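Major capsid protein (Faustovirus, PDB 5J7O) is the major building block of the capsid of a large double-stranded DNA virus, each chain carrying a double jelly-roll and joining two further copies in a trimer. Local coordinates at residues 126-140 / 152-166. Numbering follows the deposited sequence.
Sequences IGADDQVLTSTSVVS and LYTQSYVNQQGTTQT
V138 and S140 pair with Q155 and Y153 in an antiparallel beta hairpin near the end of a mixed sheet, where strand 138-142 runs between 131-133 and 149-158. Each is a hydrogen-bonded pair: V138 N gives a nearly linear bond to Q155 O (3.0 Å, 168°) and Q155 N answers to V138 O, while S140 and Y153 exchange a second couple, Y153 N reaching S140 O at 2.9 Å. Between them V139 faces T154 in a non-hydrogen-bonded pair. Here the beta-branched side chains, suited to extended backbone, lie alongside each other, CG2 to CG2 at 3.7 Å, and V139 CG1 meets L152 CD1.

The hairpin falls between strands 99-109 and 186-193, about 39 Å from the chain's centre (centre to centre), and its sheet is separate from the four-stranded, jelly-roll-like 1-4-2-3 sheets; it is probably an insertion on the double jelly-roll.

The loop at I126 and G127, ahead of strand 131-133, lies against the face that carries S140 and Y153. I126 sets CG2 opposite its own backbone N (chi1 -66° for CG1), and this methyl sits 3.6 Å from the Y153 ring centroid, a CH-pi contact with its hydrogens facing the pi electrons. Short S140 keeps OG near the backbone, where it accepts from I126 N and G127 N, the latter at 2.7 Å. Buried Q155 is long enough for NE2 to bond T344 OG1 in strand 341-351. L254 and V262 of the third subunit pack on Y153 and I126.

Past the strand pairing, T164 CG2 rests 3.8 Å from T136 CB, and a water links Y157 N with Q165 O and, weakly, T136 O.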
# COMPACT_ATOMS: atom_id res chain seq x y z
N ILE B 126 -2.85 27.25 -37.14
CA ILE B 126 -1.72 27.63 -36.30
C ILE B 126 -0.81 28.56 -37.10
O ILE B 126 -0.52 29.68 -36.67
CB ILE B 126 -0.94 26.40 -35.79
CG1 ILE B 126 -1.81 25.58 -34.84
CG2 ILE B 126 0.34 26.84 -35.11
CD1 ILE B 126 -1.11 24.36 -34.28
N GLY B 127 -0.35 28.09 -38.26
CA GLY B 127 0.50 28.90 -39.10
C GLY B 127 -0.28 29.88 -39.95
O GLY B 127 -1.49 29.75 -40.15
N ALA B 128 0.43 30.87 -40.48
CA ALA B 128 -0.17 31.89 -41.32
C ALA B 128 -0.15 31.53 -42.80
O ALA B 128 -0.76 32.24 -43.60
CB ALA B 128 0.53 33.23 -41.11
N ASP B 129 0.54 30.46 -43.19
CA ASP B 129 0.78 30.15 -44.59
C ASP B 129 0.20 28.79 -44.96
O ASP B 129 0.09 27.89 -44.12
CB ASP B 129 2.29 30.15 -44.89
CG ASP B 129 2.96 31.45 -44.50
OD1 ASP B 129 4.08 31.40 -43.95
OD2 ASP B 129 2.37 32.52 -44.74
N ASP B 130 -0.18 28.67 -46.23
CA ASP B 130 -0.58 27.40 -46.84
C ASP B 130 -1.71 26.73 -46.06
O ASP B 130 -1.65 25.55 -45.73
CB ASP B 130 0.63 26.47 -46.98
CG ASP B 130 1.80 27.13 -47.69
OD1 ASP B 130 1.56 27.96 -48.59
OD2 ASP B 130 2.96 26.83 -47.33
N GLN B 131 -2.74 27.51 -45.77
CA GLN B 131 -3.84 27.04 -44.92
C GLN B 131 -4.83 26.22 -45.74
O GLN B 131 -5.32 26.68 -46.78
CB GLN B 131 -4.53 28.23 -44.26
CG GLN B 131 -3.61 29.07 -43.40
CD GLN B 131 -4.28 30.33 -42.89
OE1 GLN B 131 -5.25 30.81 -43.47
NE2 GLN B 131 -3.75 30.88 -41.80
N VAL B 132 -5.13 25.02 -45.26
CA VAL B 132 -6.09 24.12 -45.89
C VAL B 132 -7.00 23.56 -44.80
O VAL B 132 -6.52 23.12 -43.75
CB VAL B 132 -5.41 22.97 -46.65
CG1 VAL B 132 -6.42 22.22 -47.51
CG2 VAL B 132 -4.25 23.48 -47.50
N LEU B 133 -8.31 23.58 -45.05
CA LEU B 133 -9.29 23.00 -44.14
C LEU B 133 -10.05 21.90 -44.86
O LEU B 133 -10.72 22.16 -45.87
CB LEU B 133 -10.26 24.06 -43.61
CG LEU B 133 -11.32 23.53 -42.64
CD1 LEU B 133 -10.67 22.87 -41.43
CD2 LEU B 133 -12.27 24.63 -42.22
N THR B 134 -9.94 20.68 -44.35
CA THR B 134 -10.67 19.52 -44.85
C THR B 134 -11.72 19.12 -43.83
O THR B 134 -11.75 19.63 -42.70
CB THR B 134 -9.70 18.36 -45.12
OG1 THR B 134 -8.53 18.85 -45.78
CG2 THR B 134 -10.33 17.28 -45.99
N SER B 135 -12.62 18.23 -44.23
CA SER B 135 -13.49 17.57 -43.27
C SER B 135 -12.72 16.62 -42.36
O SER B 135 -13.28 16.17 -41.35
CB SER B 135 -14.60 16.81 -44.00
OG SER B 135 -14.06 15.91 -44.95
N THR B 136 -11.46 16.32 -42.68
CA THR B 136 -10.69 15.33 -41.95
C THR B 136 -9.37 15.85 -41.38
O THR B 136 -8.73 15.12 -40.62
CB THR B 136 -10.39 14.11 -42.84
OG1 THR B 136 -9.81 14.55 -44.08
CG2 THR B 136 -11.66 13.34 -43.13
N SER B 137 -8.95 17.07 -41.72
CA SER B 137 -7.72 17.61 -41.16
C SER B 137 -7.69 19.12 -41.38
O SER B 137 -8.32 19.65 -42.30
CB SER B 137 -6.48 16.97 -41.78
OG SER B 137 -6.29 17.39 -43.12
N VAL B 138 -6.94 19.80 -40.52
CA VAL B 138 -6.68 21.23 -40.64
C VAL B 138 -5.17 21.42 -40.72
O VAL B 138 -4.43 20.96 -39.84
CB VAL B 138 -7.28 22.03 -39.47
CG1 VAL B 138 -6.93 21.40 -38.13
CG2 VAL B 138 -6.83 23.48 -39.53
N VAL B 139 -4.71 22.07 -41.79
CA VAL B 139 -3.29 22.18 -42.09
C VAL B 139 -2.93 23.66 -42.24
O VAL B 139 -3.63 24.40 -42.94
CB VAL B 139 -2.91 21.40 -43.36
CG1 VAL B 139 -1.45 21.65 -43.73
CG2 VAL B 139 -3.15 19.91 -43.16
N SER B 140 -1.84 24.07 -41.59
CA SER B 140 -1.26 25.39 -41.77
C SER B 140 0.25 25.25 -41.74
O SER B 140 0.79 24.16 -41.49
CB SER B 140 -1.74 26.37 -40.69
OG SER B 140 -1.48 25.87 -39.39
N LEU B 152 5.30 22.67 -40.62
CA LEU B 152 3.96 22.29 -41.05
C LEU B 152 3.18 21.77 -39.85
O LEU B 152 3.60 20.81 -39.19
CB LEU B 152 4.03 21.22 -42.14
CG LEU B 152 2.72 20.86 -42.84
CD1 LEU B 152 2.30 21.97 -43.80
CD2 LEU B 152 2.84 19.53 -43.57
N TYR B 153 2.04 22.40 -39.57
CA TYR B 153 1.17 22.03 -38.47
C TYR B 153 -0.06 21.32 -39.01
O TYR B 153 -0.76 21.85 -39.87
CB TYR B 153 0.74 23.26 -37.66
CG TYR B 153 1.87 24.17 -37.22
CD1 TYR B 153 2.36 25.15 -38.07
CD2 TYR B 153 2.42 24.05 -35.96
CE1 TYR B 153 3.39 25.98 -37.67
CE2 TYR B 153 3.45 24.87 -35.55
CZ TYR B 153 3.93 25.84 -36.40
OH TYR B 153 4.96 26.67 -36.00
N THR B 154 -0.32 20.11 -38.50
CA THR B 154 -1.49 19.34 -38.91
C THR B 154 -2.21 18.84 -37.66
O THR B 154 -1.58 18.30 -36.75
CB THR B 154 -1.11 18.16 -39.80
OG1 THR B 154 -0.26 18.61 -40.86
CG2 THR B 154 -2.35 17.52 -40.40
N GLN B 155 -3.53 19.02 -37.63
CA GLN B 155 -4.37 18.51 -36.56
C GLN B 155 -5.55 17.76 -37.16
O GLN B 155 -6.13 18.19 -38.15
CB GLN B 155 -4.87 19.64 -35.65
CG GLN B 155 -3.79 20.26 -34.77
CD GLN B 155 -4.32 21.33 -33.85
OE1 GLN B 155 -4.74 22.40 -34.29
NE2 GLN B 155 -4.32 21.05 -32.55
N SER B 156 -5.89 16.63 -36.54
CA SER B 156 -6.98 15.79 -37.02
C SER B 156 -7.55 15.01 -35.84
O SER B 156 -7.08 15.13 -34.70
CB SER B 156 -6.51 14.85 -38.14
OG SER B 156 -5.46 14.01 -37.69
N TYR B 157 -8.56 14.20 -36.12
CA TYR B 157 -9.19 13.35 -35.13
C TYR B 157 -9.00 11.89 -35.51
O TYR B 157 -9.17 11.52 -36.68
CB TYR B 157 -10.68 13.66 -34.98
CG TYR B 157 -10.97 15.05 -34.47
CD1 TYR B 157 -10.62 15.42 -33.18
CD2 TYR B 157 -11.59 15.99 -35.28
CE1 TYR B 157 -10.88 16.69 -32.71
CE2 TYR B 157 -11.86 17.27 -34.81
CZ TYR B 157 -11.50 17.61 -33.53
OH TYR B 157 -11.76 18.88 -33.06
N VAL B 158 -8.65 11.07 -34.53
CA VAL B 158 -8.44 9.64 -34.73
C VAL B 158 -9.09 8.88 -33.58
O VAL B 158 -9.39 9.43 -32.52
CB VAL B 158 -6.94 9.28 -34.81
CG1 VAL B 158 -6.32 9.83 -36.08
CG2 VAL B 158 -6.20 9.80 -33.58
N ASN B 159 -9.33 7.59 -33.82
CA ASN B 159 -9.70 6.68 -32.75
C ASN B 159 -8.43 6.06 -32.18
O ASN B 159 -7.32 6.45 -32.54
CB ASN B 159 -10.71 5.64 -33.25
CG ASN B 159 -10.25 4.94 -34.51
OD1 ASN B 159 -9.11 5.10 -34.95
ND2 ASN B 159 -11.15 4.17 -35.11
N GLN B 160 -8.57 5.08 -31.28
CA GLN B 160 -7.38 4.49 -30.66
C GLN B 160 -6.50 3.81 -31.70
O GLN B 160 -5.27 3.91 -31.63
CB GLN B 160 -7.78 3.50 -29.57
CG GLN B 160 -6.57 2.93 -28.83
CD GLN B 160 -6.93 1.85 -27.84
OE1 GLN B 160 -7.74 0.97 -28.12
NE2 GLN B 160 -6.32 1.91 -26.66
N GLN B 161 -7.10 3.13 -32.67
CA GLN B 161 -6.32 2.45 -33.69
C GLN B 161 -5.63 3.43 -34.64
O GLN B 161 -4.71 3.03 -35.36
CB GLN B 161 -7.21 1.49 -34.48
CG GLN B 161 -6.45 0.35 -35.15
CD GLN B 161 -7.37 -0.68 -35.77
OE1 GLN B 161 -8.48 -0.36 -36.20
NE2 GLN B 161 -6.91 -1.92 -35.83
N GLY B 162 -6.05 4.69 -34.65
CA GLY B 162 -5.43 5.70 -35.47
C GLY B 162 -6.17 6.07 -36.74
O GLY B 162 -5.66 6.88 -37.52
N THR B 163 -7.35 5.49 -36.97
CA THR B 163 -8.11 5.81 -38.16
C THR B 163 -8.70 7.21 -38.05
O THR B 163 -9.24 7.59 -37.01
CB THR B 163 -9.23 4.78 -38.36
OG1 THR B 163 -8.68 3.46 -38.39
CG2 THR B 163 -9.97 5.04 -39.67
N THR B 164 -8.57 7.98 -39.13
CA THR B 164 -9.05 9.36 -39.12
C THR B 164 -10.57 9.41 -39.08
O THR B 164 -11.26 8.66 -39.77
CB THR B 164 -8.53 10.10 -40.36
OG1 THR B 164 -7.10 10.15 -40.32
CG2 THR B 164 -9.08 11.52 -40.42
N GLN B 165 -11.09 10.31 -38.24
CA GLN B 165 -12.53 10.50 -38.07
C GLN B 165 -12.95 11.80 -38.74
O GLN B 165 -12.31 12.84 -38.56
CB GLN B 165 -12.90 10.52 -36.59
CG GLN B 165 -12.46 9.28 -35.83
CD GLN B 165 -13.10 8.02 -36.36
OE1 GLN B 165 -14.32 7.87 -36.32
NE2 GLN B 165 -12.28 7.11 -36.88
N THR B 166 -14.03 11.74 -39.52
CA THR B 166 -14.52 12.90 -40.25
C THR B 166 -15.27 13.84 -39.31
O THR B 166 -16.00 13.40 -38.42
CB THR B 166 -15.43 12.46 -41.39
OG1 THR B 166 -14.76 11.46 -42.18
CG2 THR B 166 -15.77 13.64 -42.29
O HOH W 1 -10.21 14.87 -38.59
O HOH W 2 -3.03 23.92 -38.99